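PDB 4K3Y: neuraminidase from Influenza A virus, which is of uncertain function: it has the beta-propeller fold of influenza sialidases, but, as a bat-virus neuraminidase-like protein, it probably lacks their usual activity. Local coordinates for residues Gln38-Gln43 against Leu348-Leu353; Gly99-Ser104 against Leu142-Ser147; Ser203-Cys208 against Phe221-Gln226; Pro235-Leu240 against Gly295-Val300; Gly287-Lys292 against Asn305-Leu310. One frame throughout, in Å; residues are numbered along the deposited sequence.

Overall arrangement
The chain forms six four-stranded antiparallel sheets, the blades of a beta propeller without helices. Contact 1 joins segments near the two ends of the chain, and the other four are nested inside the loop it closes: contacts 2 and 3 in series, then contacts 4 and 5, whose segments alternate. Contacts 3 and 5 are hairpins within single blades; contact 1 joins strands of two blades, contact 2 sets an edge strand against the loop leading to the next blade, and contact 4 joins loops following two successive blades. Contacts 1 and 4 lie about 34 Å apart between centres, across the chain's centre. Contacts 1 and 2 touch, as do 3, 4 and 5, so together they close the ring and link successive blades.

Contact 1 (Gln38-Gln43 against Leu348-Leu353); sequences QMLTRQ and LSSNDL
Asn351 reaches Thr41 with its side-chain amide: ND2 of Asn351 donates a hydrogen bond of 2.9 Å to O of Thr41, with an angle of 152° at the hydrogen. The donor comes in the carbonyl plane, whereas the acceptor stands somewhat out of the amide plane of Asn351. With chi1 at -50°, CG of Asn351 lies beside its own backbone N and anti to the carbonyl carbon, which turns the amide toward the strand 40-42. CB of Arg42 packs 3.8 Å from the same ND2, while the rest of the arginine leads away. OG1 of Thr41, which is hydrogen-bonded to ND2 of Asn44, lies 3.1 Å from O of Asn351.

Apolar contact is made farther along by Leu40 and Leu348, whose side chains cross at about a right angle and meet methyl to methyl, CD2 to CD2, at 3.6 Å. Between this pair and the amide, Ser350 presses its hydroxyl end against the leucine branch point, OG lying 3.7 Å from CG of Leu40.

The backbones take little part. The two short strand segments run 67° apart with a closest axis approach of 5.6 Å, and each makes backbone hydrogen bonds within its own sheet: Leu40 and Arg42 with the strand 53-61, Ser350 with Ala342. One sheet contains the strand 40-48; the other includes both the N-terminal strand 20-26 and the late strand 349-359. Packing of these two sheets side by side is typical of neighbouring blades in a beta propeller, here where the ring closes.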
# COMPACT_ATOMS: atom_id res chain seq x y z
N GLN C 38 12.30 7.58 9.76
CA GLN C 38 11.06 8.35 9.86
C GLN C 38 11.25 9.78 9.37
O GLN C 38 12.31 10.39 9.57
CB GLN C 38 10.50 8.34 11.29
CG GLN C 38 9.91 7.02 11.74
CD GLN C 38 9.24 7.10 13.11
OE1 GLN C 38 8.77 8.17 13.53
NE2 GLN C 38 9.19 5.98 13.82
N MET C 39 10.23 10.28 8.68
CA MET C 39 10.11 11.70 8.41
C MET C 39 10.08 12.46 9.76
O MET C 39 9.40 12.03 10.72
CB MET C 39 8.81 11.96 7.63
CG MET C 39 8.48 13.42 7.41
SD MET C 39 9.46 14.11 6.07
CE MET C 39 8.41 13.75 4.68
N LEU C 40 10.83 13.56 9.84
CA LEU C 40 10.76 14.46 10.99
C LEU C 40 9.46 15.24 10.93
O LEU C 40 9.19 15.93 9.97
CB LEU C 40 11.94 15.43 11.00
CG LEU C 40 13.20 15.01 11.76
CD1 LEU C 40 13.49 13.52 11.58
CD2 LEU C 40 14.39 15.84 11.29
N THR C 41 8.66 15.12 11.98
CA THR C 41 7.35 15.75 12.01
C THR C 41 7.29 16.93 12.97
O THR C 41 8.03 16.99 13.95
CB THR C 41 6.29 14.75 12.47
OG1 THR C 41 6.54 14.40 13.84
CG2 THR C 41 6.37 13.51 11.63
N ARG C 42 6.38 17.86 12.67
CA ARG C 42 6.03 18.94 13.59
C ARG C 42 4.57 19.37 13.36
O ARG C 42 3.97 19.05 12.33
CB ARG C 42 7.01 20.12 13.46
CG ARG C 42 6.93 20.92 12.15
CD ARG C 42 7.76 22.20 12.27
NE ARG C 42 7.22 23.30 11.46
CZ ARG C 42 6.24 24.10 11.86
NH1 ARG C 42 5.68 23.94 13.05
NH2 ARG C 42 5.81 25.07 11.06
N GLN C 43 4.01 20.10 14.33
CA GLN C 43 2.60 20.48 14.30
C GLN C 43 1.71 19.24 14.10
O GLN C 43 0.79 19.24 13.28
CB GLN C 43 2.34 21.56 13.23
CG GLN C 43 1.19 22.54 13.56
CD GLN C 43 -0.02 22.45 12.60
OE1 GLN C 43 -0.36 23.41 11.92
NE2 GLN C 43 -0.66 21.28 12.56
N LEU C 348 19.27 14.07 15.99
CA LEU C 348 18.39 15.19 15.64
C LEU C 348 17.20 15.27 16.60
O LEU C 348 16.65 14.23 17.00
CB LEU C 348 17.88 15.07 14.21
CG LEU C 348 18.71 15.82 13.17
CD1 LEU C 348 20.01 15.09 12.88
CD2 LEU C 348 17.93 16.00 11.89
N SER C 349 16.83 16.48 16.99
CA SER C 349 15.63 16.62 17.81
C SER C 349 14.41 16.64 16.89
O SER C 349 14.50 17.05 15.73
CB SER C 349 15.69 17.87 18.71
OG SER C 349 15.34 19.04 17.99
N SER C 350 13.29 16.15 17.41
CA SER C 350 12.04 16.05 16.63
C SER C 350 10.85 15.84 17.57
O SER C 350 10.99 15.85 18.78
CB SER C 350 12.13 14.90 15.62
OG SER C 350 10.99 14.84 14.78
N ASN C 351 9.67 15.66 16.99
CA ASN C 351 8.50 15.35 17.78
C ASN C 351 7.93 13.98 17.47
O ASN C 351 8.07 13.48 16.35
CB ASN C 351 7.40 16.36 17.47
CG ASN C 351 7.89 17.80 17.53
OD1 ASN C 351 7.72 18.47 18.55
ND2 ASN C 351 8.50 18.27 16.46
N ASP C 352 7.28 13.37 18.47
CA ASP C 352 6.06 12.60 18.14
C ASP C 352 4.93 12.67 19.14
O ASP C 352 4.73 13.69 19.80
CB ASP C 352 6.32 11.15 17.73
CG ASP C 352 7.12 10.41 18.72
OD1 ASP C 352 7.46 11.02 19.75
OD2 ASP C 352 7.40 9.22 18.48
N LEU C 353 4.20 11.57 19.24
CA LEU C 353 2.81 11.61 19.63
C LEU C 353 2.45 10.51 20.60
O LEU C 353 2.86 9.35 20.41
CB LEU C 353 1.98 11.44 18.37
CG LEU C 353 1.03 12.54 17.95
CD1 LEU C 353 -0.23 11.89 17.44
CD2 LEU C 353 0.75 13.44 19.12

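Contact 2 (Gly99-Ser104 against Leu142-Ser147); sequences GWSASS and LRTQAS
Ser103, Thr144 and Ser101 bury the most surface here, with the threonine set between the two serines. OG1 of Thr144 and OG of Ser101 share a hydrogen bond of 3.1 Å in which either hydroxyl could donate. The threonine reaches it with chi1 at 80°, which places OG1 between its backbone N and carbonyl carbon, while CG2 lies beside the backbone N. CB of Thr144 also rests against CB of Ser103 at 4.0 Å.

The same OG1 accepts a second bond, from N of Ala146 at 3.2 Å, and so makes an ST turn. One hydroxyl thus both fixes the bend of the loop and holds it to the strand 101-106, an edge strand of its blade; the loop itself leads from the strand 129-134 to the next blade of the propeller, which opens with the strand 150-152. Beyond the bend, CA of Ala146 makes a CA-H...O contact of 3.5 Å with O of Ala102. The carbonyl of Ala146 turns to other partners, NH1 of Arg318 and NE2 of Gln265.

Ser103 points its CB toward the loop, with OG anti to the backbone N (chi1 -174°). There OG packs on the aliphatic part of Gln145, 3.4 Å from CG. It is also modelled as giving a hydrogen bond to O of Ser147, but that separation is too short for its length to be trusted. Past CG the chain of Gln145 runs extended to partners elsewhere, OE1 bonding to OG1 of Thr158 and NE2 to O of Pro197.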
# COMPACT_ATOMS: atom_id res chain seq x y z
N GLY C 99 2.29 23.86 2.76
CA GLY C 99 2.09 24.76 3.87
C GLY C 99 2.96 24.45 5.07
O GLY C 99 3.68 23.44 5.08
N TRP C 100 2.90 25.33 6.07
CA TRP C 100 3.60 25.12 7.34
C TRP C 100 2.61 24.94 8.46
O TRP C 100 2.97 24.61 9.59
CB TRP C 100 4.52 26.30 7.69
CG TRP C 100 4.58 27.39 6.67
CD1 TRP C 100 3.62 28.32 6.38
CD2 TRP C 100 5.70 27.69 5.81
NE1 TRP C 100 4.06 29.16 5.39
CE2 TRP C 100 5.33 28.80 5.03
CE3 TRP C 100 6.97 27.12 5.63
CZ2 TRP C 100 6.19 29.36 4.07
CZ3 TRP C 100 7.82 27.68 4.69
CH2 TRP C 100 7.43 28.78 3.92
N SER C 101 1.33 25.15 8.15
CA SER C 101 0.31 25.14 9.19
C SER C 101 -0.99 24.59 8.60
O SER C 101 -1.49 25.06 7.57
CB SER C 101 0.12 26.56 9.74
OG SER C 101 -1.03 26.66 10.58
N ALA C 102 -1.54 23.57 9.25
CA ALA C 102 -2.72 22.92 8.72
C ALA C 102 -3.73 22.52 9.79
O ALA C 102 -3.38 22.21 10.93
CB ALA C 102 -2.34 21.70 7.85
N SER C 103 -4.99 22.54 9.40
CA SER C 103 -6.06 21.90 10.13
C SER C 103 -6.75 20.95 9.14
O SER C 103 -6.81 21.24 7.93
CB SER C 103 -7.02 22.97 10.64
OG SER C 103 -8.01 22.42 11.49
N SER C 104 -7.22 19.80 9.60
CA SER C 104 -8.04 18.93 8.72
C SER C 104 -9.29 18.38 9.40
O SER C 104 -9.37 18.37 10.63
CB SER C 104 -7.22 17.78 8.13
OG SER C 104 -6.83 16.89 9.15
N LEU C 142 -2.25 34.61 8.31
CA LEU C 142 -3.37 33.77 8.74
C LEU C 142 -2.87 32.55 9.52
O LEU C 142 -1.76 32.04 9.26
CB LEU C 142 -4.21 33.32 7.53
CG LEU C 142 -5.54 34.04 7.28
CD1 LEU C 142 -5.57 35.46 7.85
CD2 LEU C 142 -5.86 34.07 5.80
N ARG C 143 -3.68 32.08 10.46
CA ARG C 143 -3.32 30.93 11.30
C ARG C 143 -4.48 29.95 11.47
O ARG C 143 -5.54 30.32 12.01
CB ARG C 143 -2.91 31.41 12.69
CG ARG C 143 -1.57 32.11 12.80
CD ARG C 143 -1.61 33.12 13.94
NE ARG C 143 -1.80 34.46 13.41
CZ ARG C 143 -2.45 35.44 14.02
NH1 ARG C 143 -2.99 35.26 15.21
NH2 ARG C 143 -2.54 36.62 13.43
N THR C 144 -4.27 28.70 11.06
CA THR C 144 -5.25 27.64 11.36
C THR C 144 -5.22 27.22 12.83
O THR C 144 -4.35 27.65 13.59
CB THR C 144 -5.02 26.40 10.50
OG1 THR C 144 -3.95 25.62 11.06
CG2 THR C 144 -4.69 26.80 9.07
N GLN C 145 -6.15 26.36 13.23
CA GLN C 145 -6.24 25.99 14.63
C GLN C 145 -5.26 24.88 15.00
O GLN C 145 -5.17 24.50 16.18
CB GLN C 145 -7.66 25.58 14.99
CG GLN C 145 -8.33 24.73 13.93
CD GLN C 145 -9.77 24.40 14.27
OE1 GLN C 145 -10.61 24.24 13.38
NE2 GLN C 145 -10.05 24.28 15.56
N ALA C 146 -4.52 24.40 14.00
CA ALA C 146 -3.45 23.42 14.22
C ALA C 146 -3.98 22.23 15.00
O ALA C 146 -3.37 21.77 15.99
CB ALA C 146 -2.26 24.05 14.96
N SER C 147 -5.10 21.74 14.52
CA SER C 147 -5.93 20.79 15.22
C SER C 147 -7.02 20.35 14.25
O SER C 147 -7.17 20.90 13.16
CB SER C 147 -6.56 21.45 16.43
OG SER C 147 -7.43 20.54 17.09

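Contact 3 (Ser203-Cys208 against Phe221-Gln226); sequences SGKVKC and FLEFDQ
Val206 and Cys208 pair with Phe224 and Leu222 in an antiparallel hairpin that forms the two middle strands of one four-stranded blade. Val206-Phe224 and Cys208-Leu222 are hydrogen-bonded pairs, with two backbone bonds each, among them N of Val206 to O of Phe224 at 2.8 Å and N of Leu222 to O of Cys208 at 3.0 Å. Lys207 and Glu223 between them form a non-hydrogen-bonded pair.

On the face of Val206 and Cys208, the Phe224 ring lies over the valine: CB of Val206 is 3.7 Å from the ring centroid and 22° off the normal, a CH-pi contact. Chi1 of 62° swings the ring across to that neighbour. SG of Cys208, in a disulfide with Cys199, meets the edge of the same ring, 5.4 Å from its centroid.

The Phe221 ring takes O of Cys208 over one face, 3.3 Å above its plane and toward the rim. Lys207 lies beside Glu223 on the other face of the sheet, and CD of Lys205 rests 3.8 Å from the carboxylate carbon CD of Glu223 without their charged atoms touching. OE2 of Glu223 has a long, weak ion pair with Lys233.

The loop between these strands carries Asn212 and Asp216, which with Gly262 line the calcium site, so the hairpin is at once the middle of a propeller blade and the base of a metal-binding loop.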
# COMPACT_ATOMS: atom_id res chain seq x y z
N SER C 203 -23.98 17.49 22.42
CA SER C 203 -25.22 18.17 22.82
C SER C 203 -25.58 19.36 21.94
O SER C 203 -26.07 20.38 22.42
CB SER C 203 -25.13 18.64 24.29
OG SER C 203 -25.17 17.54 25.19
N GLY C 204 -25.31 19.24 20.64
CA GLY C 204 -25.66 20.29 19.70
C GLY C 204 -24.70 21.47 19.61
O GLY C 204 -24.88 22.35 18.77
N LYS C 205 -23.67 21.49 20.46
CA LYS C 205 -22.68 22.57 20.38
C LYS C 205 -21.28 22.06 20.03
O LYS C 205 -20.86 20.98 20.45
CB LYS C 205 -22.64 23.36 21.69
CG LYS C 205 -23.87 24.23 21.92
CD LYS C 205 -24.09 24.53 23.39
CE LYS C 205 -25.51 25.02 23.64
NZ LYS C 205 -26.41 24.70 22.49
N VAL C 206 -20.57 22.84 19.23
CA VAL C 206 -19.13 22.66 19.13
C VAL C 206 -18.49 23.40 20.29
O VAL C 206 -18.84 24.55 20.56
CB VAL C 206 -18.55 23.22 17.83
CG1 VAL C 206 -17.03 23.03 17.82
CG2 VAL C 206 -19.16 22.53 16.64
N LYS C 207 -17.58 22.74 20.99
CA LYS C 207 -16.90 23.37 22.12
C LYS C 207 -15.38 23.41 21.90
O LYS C 207 -14.77 22.40 21.58
CB LYS C 207 -17.30 22.66 23.42
CG LYS C 207 -18.80 22.63 23.66
CD LYS C 207 -19.11 22.17 25.08
CE LYS C 207 -20.57 21.81 25.29
NZ LYS C 207 -20.72 20.77 26.37
N CYS C 208 -14.78 24.59 22.08
CA CYS C 208 -13.36 24.76 21.79
C CYS C 208 -12.59 25.35 22.96
O CYS C 208 -13.12 26.16 23.72
CB CYS C 208 -13.19 25.66 20.56
SG CYS C 208 -13.94 24.99 19.11
N PHE C 221 -12.46 29.89 26.35
CA PHE C 221 -13.38 28.84 25.92
C PHE C 221 -14.49 29.35 24.98
O PHE C 221 -14.99 30.46 25.15
CB PHE C 221 -14.02 28.20 27.14
CG PHE C 221 -14.53 26.81 26.91
CD1 PHE C 221 -13.65 25.74 26.95
CD2 PHE C 221 -15.87 26.57 26.65
CE1 PHE C 221 -14.10 24.44 26.73
CE2 PHE C 221 -16.33 25.28 26.43
CZ PHE C 221 -15.44 24.21 26.47
N LEU C 222 -14.87 28.52 24.02
CA LEU C 222 -15.91 28.86 23.06
C LEU C 222 -16.91 27.72 22.94
O LEU C 222 -16.54 26.54 23.05
CB LEU C 222 -15.28 29.10 21.68
CG LEU C 222 -15.75 30.21 20.74
CD1 LEU C 222 -15.45 29.84 19.29
CD2 LEU C 222 -17.21 30.57 20.91
N GLU C 223 -18.17 28.06 22.72
CA GLU C 223 -19.17 27.10 22.28
C GLU C 223 -20.03 27.77 21.20
O GLU C 223 -20.23 28.99 21.23
CB GLU C 223 -20.01 26.55 23.44
CG GLU C 223 -21.00 27.54 24.06
CD GLU C 223 -21.77 26.93 25.23
OE1 GLU C 223 -21.28 25.93 25.81
OE2 GLU C 223 -22.87 27.45 25.55
N PHE C 224 -20.51 26.99 20.24
CA PHE C 224 -21.35 27.53 19.18
C PHE C 224 -22.16 26.44 18.47
O PHE C 224 -21.74 25.27 18.43
CB PHE C 224 -20.52 28.32 18.17
CG PHE C 224 -19.49 27.49 17.45
CD1 PHE C 224 -18.22 27.33 17.97
CD2 PHE C 224 -19.79 26.87 16.23
CE1 PHE C 224 -17.26 26.57 17.30
CE2 PHE C 224 -18.84 26.10 15.55
CZ PHE C 224 -17.58 25.96 16.08
N ASP C 225 -23.30 26.82 17.92
CA ASP C 225 -24.12 25.90 17.13
C ASP C 225 -24.02 26.24 15.65
O ASP C 225 -23.26 27.14 15.27
CB ASP C 225 -25.58 25.86 17.62
CG ASP C 225 -26.19 27.25 17.79
OD1 ASP C 225 -26.00 28.11 16.90
OD2 ASP C 225 -26.86 27.47 18.82
N GLN C 226 -24.78 25.52 14.82
CA GLN C 226 -24.67 25.65 13.37
C GLN C 226 -25.16 27.00 12.85
O GLN C 226 -24.81 27.41 11.74
CB GLN C 226 -25.40 24.51 12.66
CG GLN C 226 -26.84 24.28 13.10
CD GLN C 226 -27.42 23.02 12.49
OE1 GLN C 226 -26.96 22.54 11.45
NE2 GLN C 226 -28.44 22.47 13.14

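Contact 4 (Pro235-Leu240 against Gly295-Val300); sequences PCLGFL and GTLFSV
Cys236, one half of the disulfide with Cys253, docks on an ST turn at residues 296-298, joining two loops of the propeller. In the turn, OG1 of Thr296 accepts from N of Phe298 at 3.1 Å. The carboxylate of Glu270 steadies it from outside, with OE2 bonded to the threonine hydroxyl and OE1 to N of Leu297.

The turn offers its carbonyl to the other loop: N of Cys236 donates to O of Leu297 at 2.8 Å, a nearly straight bond with 164° at the hydrogen. CA of Pro235 adds a CA-H...O contact to the same oxygen at 3.3 Å. The Phe298 ring meets Pro235 at its edge, with N of the proline in the ring plane and 3.7 Å from CE1; over the centre of one ring face sits CB of the preceding Leu297.

Cys236 points its CB toward the 295-300 loop, where it comes 3.2 Å from O of Ser299. With chi1 at -60°, SG of Cys236 lies beside the backbone N and packs 3.6 Å from C of Phe298. CG1 of Val300 comes within 4.1 Å of CB of Cys236. Leu237 crosses Leu297 at about a right angle, their CD2 methyls 4.0 Å apart.

Behind the leucines stand two strands of the blade that carries the 295-300 loop: Leu237 rests on Phe293 of the strand 286-294, and Leu297 on Ser274 and Ile276 of the strand 273-279. Met268 of the short strand 268-269 touches both Pro235 and Leu297, and the Phe298 ring meets that of Phe221 in the preceding blade.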
# COMPACT_ATOMS: atom_id res chain seq x y z
N PRO C 235 -13.00 29.99 32.33
CA PRO C 235 -13.00 29.03 33.44
C PRO C 235 -12.80 29.72 34.78
O PRO C 235 -11.95 30.61 34.92
CB PRO C 235 -11.83 28.09 33.11
CG PRO C 235 -10.97 28.86 32.15
CD PRO C 235 -11.91 29.74 31.38
N CYS C 236 -13.60 29.30 35.75
CA CYS C 236 -13.59 29.90 37.07
C CYS C 236 -12.69 29.08 38.00
O CYS C 236 -12.83 29.13 39.23
CB CYS C 236 -15.03 29.98 37.60
SG CYS C 236 -16.15 31.00 36.58
N LEU C 237 -11.76 28.34 37.41
CA LEU C 237 -10.92 27.42 38.17
C LEU C 237 -9.46 27.86 38.29
O LEU C 237 -8.77 28.14 37.30
CB LEU C 237 -11.01 26.02 37.58
CG LEU C 237 -11.96 25.03 38.26
CD1 LEU C 237 -13.20 25.73 38.79
CD2 LEU C 237 -12.36 23.94 37.29
N GLY C 238 -8.98 27.91 39.53
CA GLY C 238 -7.64 28.34 39.84
C GLY C 238 -6.57 27.34 39.47
O GLY C 238 -5.39 27.59 39.70
N PHE C 239 -6.98 26.20 38.90
CA PHE C 239 -6.06 25.21 38.31
C PHE C 239 -5.65 25.65 36.90
O PHE C 239 -6.36 25.39 35.92
CB PHE C 239 -6.71 23.83 38.27
CG PHE C 239 -5.76 22.70 37.92
CD1 PHE C 239 -4.81 22.27 38.83
CD2 PHE C 239 -5.86 22.04 36.70
CE1 PHE C 239 -3.95 21.22 38.53
CE2 PHE C 239 -5.00 20.99 36.39
CZ PHE C 239 -4.04 20.58 37.30
N LEU C 240 -4.51 26.31 36.81
CA LEU C 240 -4.15 27.06 35.61
C LEU C 240 -3.72 26.19 34.45
O LEU C 240 -2.71 25.47 34.53
CB LEU C 240 -3.04 28.07 35.95
CG LEU C 240 -3.44 29.09 37.00
CD1 LEU C 240 -2.37 30.17 37.13
CD2 LEU C 240 -4.79 29.71 36.66
N GLY C 295 -18.58 18.75 38.00
CA GLY C 295 -19.31 19.93 37.57
C GLY C 295 -18.63 20.78 36.50
O GLY C 295 -17.58 20.40 35.97
N THR C 296 -19.22 21.93 36.20
CA THR C 296 -18.79 22.80 35.10
C THR C 296 -17.49 23.55 35.39
O THR C 296 -17.14 23.81 36.54
CB THR C 296 -19.88 23.85 34.78
OG1 THR C 296 -19.44 24.70 33.72
CG2 THR C 296 -20.21 24.70 36.02
N LEU C 297 -16.77 23.91 34.33
CA LEU C 297 -15.54 24.69 34.47
C LEU C 297 -15.87 26.14 34.82
O LEU C 297 -14.97 26.92 35.12
CB LEU C 297 -14.76 24.67 33.16
CG LEU C 297 -14.27 23.31 32.64
CD1 LEU C 297 -13.87 23.39 31.17
CD2 LEU C 297 -13.11 22.79 33.48
N PHE C 298 -17.15 26.48 34.77
CA PHE C 298 -17.58 27.88 34.85
C PHE C 298 -18.44 28.24 36.06
O PHE C 298 -19.38 29.03 35.96
CB PHE C 298 -18.27 28.25 33.54
CG PHE C 298 -17.55 27.74 32.34
CD1 PHE C 298 -16.28 28.23 32.03
CD2 PHE C 298 -18.11 26.78 31.52
CE1 PHE C 298 -15.59 27.76 30.92
CE2 PHE C 298 -17.44 26.31 30.40
CZ PHE C 298 -16.17 26.80 30.10
N SER C 299 -18.12 27.62 37.19
CA SER C 299 -18.59 28.03 38.50
C SER C 299 -17.38 28.06 39.41
O SER C 299 -16.37 27.44 39.12
CB SER C 299 -19.61 27.04 39.06
OG SER C 299 -19.55 27.06 40.48
N VAL C 300 -17.48 28.78 40.52
CA VAL C 300 -16.37 28.85 41.45
C VAL C 300 -16.54 27.77 42.52
O VAL C 300 -15.62 27.48 43.29
CB VAL C 300 -16.30 30.23 42.10
CG1 VAL C 300 -15.13 31.02 41.55
CG2 VAL C 300 -17.61 30.97 41.85

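Contact 5 (Gly287-Lys292 against Asn305-Leu310); sequences GFEIYK and NRNYQL
Asn307 lies between Tyr291 and Glu289, and each part of its side chain meets one of them. CB rests 3.9 Å from CD1 of the Tyr291 ring. Chi1 of -165° places CG of Asn307 anti to the backbone N and 3.5 Å from OE1 of Glu289; the amide plane stands 83° from that of the ring. At the tip, OD1 packs 3.4 Å from CB of Tyr291, while ND2 donates a 2.8 Å hydrogen bond to OE1 of Glu289. That oxygen is met on its anti side, about 20° out of the carboxylate plane; OE2 is taken by a salt bridge to Arg278, so both carboxylate oxygens are engaged. Phe239, from a neighbouring loop, covers this cluster.

The strands 286-294 and 306-311 form the outer hairpin of an antiparallel propeller blade, with 306-311 at its edge. Ile290 and Tyr308 are a hydrogen-bonded pair, N of Tyr308 donating to O of Ile290 at 2.8 Å. On their face of the sheet, CG2 of Ile290 touches CB of Tyr308 and, also at 3.9 Å, CD1 of Leu310. Toward the hairpin loop, N of Asn305 bonds to O of Lys292 at 2.8 Å, while NZ of that lysine reaches Asn19.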
# COMPACT_ATOMS: atom_id res chain seq x y z
N GLY C 287 6.32 16.40 31.97
CA GLY C 287 5.15 15.74 32.53
C GLY C 287 3.82 16.33 32.08
O GLY C 287 3.73 17.50 31.66
N PHE C 288 2.78 15.52 32.16
CA PHE C 288 1.45 15.97 31.80
C PHE C 288 0.47 15.41 32.80
O PHE C 288 0.56 14.24 33.19
CB PHE C 288 1.10 15.50 30.39
CG PHE C 288 -0.17 16.09 29.85
CD1 PHE C 288 -0.15 17.30 29.18
CD2 PHE C 288 -1.39 15.44 30.01
CE1 PHE C 288 -1.32 17.86 28.67
CE2 PHE C 288 -2.55 15.99 29.51
CZ PHE C 288 -2.51 17.21 28.83
N GLU C 289 -0.46 16.26 33.23
CA GLU C 289 -1.46 15.83 34.20
C GLU C 289 -2.82 16.23 33.66
O GLU C 289 -2.93 17.13 32.82
CB GLU C 289 -1.20 16.44 35.59
CG GLU C 289 -1.29 17.99 35.67
CD GLU C 289 -0.66 18.56 36.94
OE1 GLU C 289 -0.69 17.88 38.00
OE2 GLU C 289 -0.14 19.70 36.89
N ILE C 290 -3.85 15.52 34.10
CA ILE C 290 -5.21 15.88 33.74
C ILE C 290 -6.08 15.72 34.99
O ILE C 290 -6.03 14.69 35.68
CB ILE C 290 -5.75 15.09 32.48
CG1 ILE C 290 -7.06 15.70 31.97
CG2 ILE C 290 -5.86 13.57 32.74
CD1 ILE C 290 -7.49 15.19 30.59
N TYR C 291 -6.82 16.77 35.30
CA TYR C 291 -7.52 16.89 36.57
C TYR C 291 -9.02 16.83 36.32
O TYR C 291 -9.55 17.58 35.49
CB TYR C 291 -7.16 18.24 37.19
CG TYR C 291 -7.42 18.38 38.66
CD1 TYR C 291 -7.93 17.33 39.41
CD2 TYR C 291 -7.16 19.58 39.30
CE1 TYR C 291 -8.17 17.48 40.77
CE2 TYR C 291 -7.39 19.74 40.64
CZ TYR C 291 -7.89 18.69 41.38
OH TYR C 291 -8.11 18.89 42.72
N LYS C 292 -9.71 15.94 37.04
CA LYS C 292 -11.16 15.80 36.89
C LYS C 292 -11.86 16.73 37.87
O LYS C 292 -11.44 16.87 39.04
CB LYS C 292 -11.60 14.36 37.16
CG LYS C 292 -13.06 14.08 36.77
CD LYS C 292 -13.75 13.11 37.74
CE LYS C 292 -13.38 11.65 37.49
NZ LYS C 292 -14.51 10.74 37.77
N ASN C 305 -11.37 16.49 41.84
CA ASN C 305 -11.65 15.12 42.25
C ASN C 305 -10.47 14.17 42.15
O ASN C 305 -10.17 13.43 43.09
CB ASN C 305 -12.82 14.58 41.42
CG ASN C 305 -13.35 13.26 41.95
OD1 ASN C 305 -13.23 12.22 41.30
ND2 ASN C 305 -13.93 13.29 43.14
N ARG C 306 -9.83 14.16 40.98
CA ARG C 306 -8.69 13.28 40.77
C ARG C 306 -7.75 13.83 39.71
O ARG C 306 -8.13 14.02 38.55
CB ARG C 306 -9.13 11.87 40.39
CG ARG C 306 -7.97 10.87 40.34
CD ARG C 306 -8.44 9.50 40.75
NE ARG C 306 -7.61 8.42 40.24
CZ ARG C 306 -6.38 8.16 40.67
NH1 ARG C 306 -5.85 8.91 41.62
NH2 ARG C 306 -5.69 7.17 40.15
N ASN C 307 -6.51 14.07 40.13
CA ASN C 307 -5.46 14.52 39.24
C ASN C 307 -4.63 13.34 38.75
O ASN C 307 -3.88 12.73 39.52
CB ASN C 307 -4.57 15.52 39.97
CG ASN C 307 -3.68 16.29 39.04
OD1 ASN C 307 -4.13 17.20 38.35
ND2 ASN C 307 -2.40 15.94 39.00
N TYR C 308 -4.76 13.01 37.47
CA TYR C 308 -3.98 11.92 36.88
C TYR C 308 -2.66 12.43 36.30
O TYR C 308 -2.65 13.24 35.36
CB TYR C 308 -4.76 11.26 35.74
CG TYR C 308 -5.89 10.36 36.16
CD1 TYR C 308 -5.65 9.17 36.85
CD2 TYR C 308 -7.21 10.68 35.83
CE1 TYR C 308 -6.70 8.32 37.22
CE2 TYR C 308 -8.26 9.84 36.19
CZ TYR C 308 -8.00 8.66 36.88
OH TYR C 308 -9.04 7.84 37.23
N GLN C 309 -1.54 11.94 36.83
CA GLN C 309 -0.25 12.28 36.24
C GLN C 309 0.20 11.28 35.17
O GLN C 309 1.09 10.45 35.39
CB GLN C 309 0.81 12.43 37.32
CG GLN C 309 0.69 13.73 38.06
CD GLN C 309 1.22 13.61 39.45
OE1 GLN C 309 0.48 13.26 40.37
NE2 GLN C 309 2.51 13.88 39.61
N LEU C 310 -0.43 11.42 34.00
CA LEU C 310 -0.22 10.53 32.85
C LEU C 310 1.24 10.37 32.39
O LEU C 310 1.70 9.24 32.17
CB LEU C 310 -1.12 10.96 31.68
CG LEU C 310 -2.64 10.89 31.97
CD1 LEU C 310 -3.51 11.25 30.75
CD2 LEU C 310 -3.03 9.52 32.49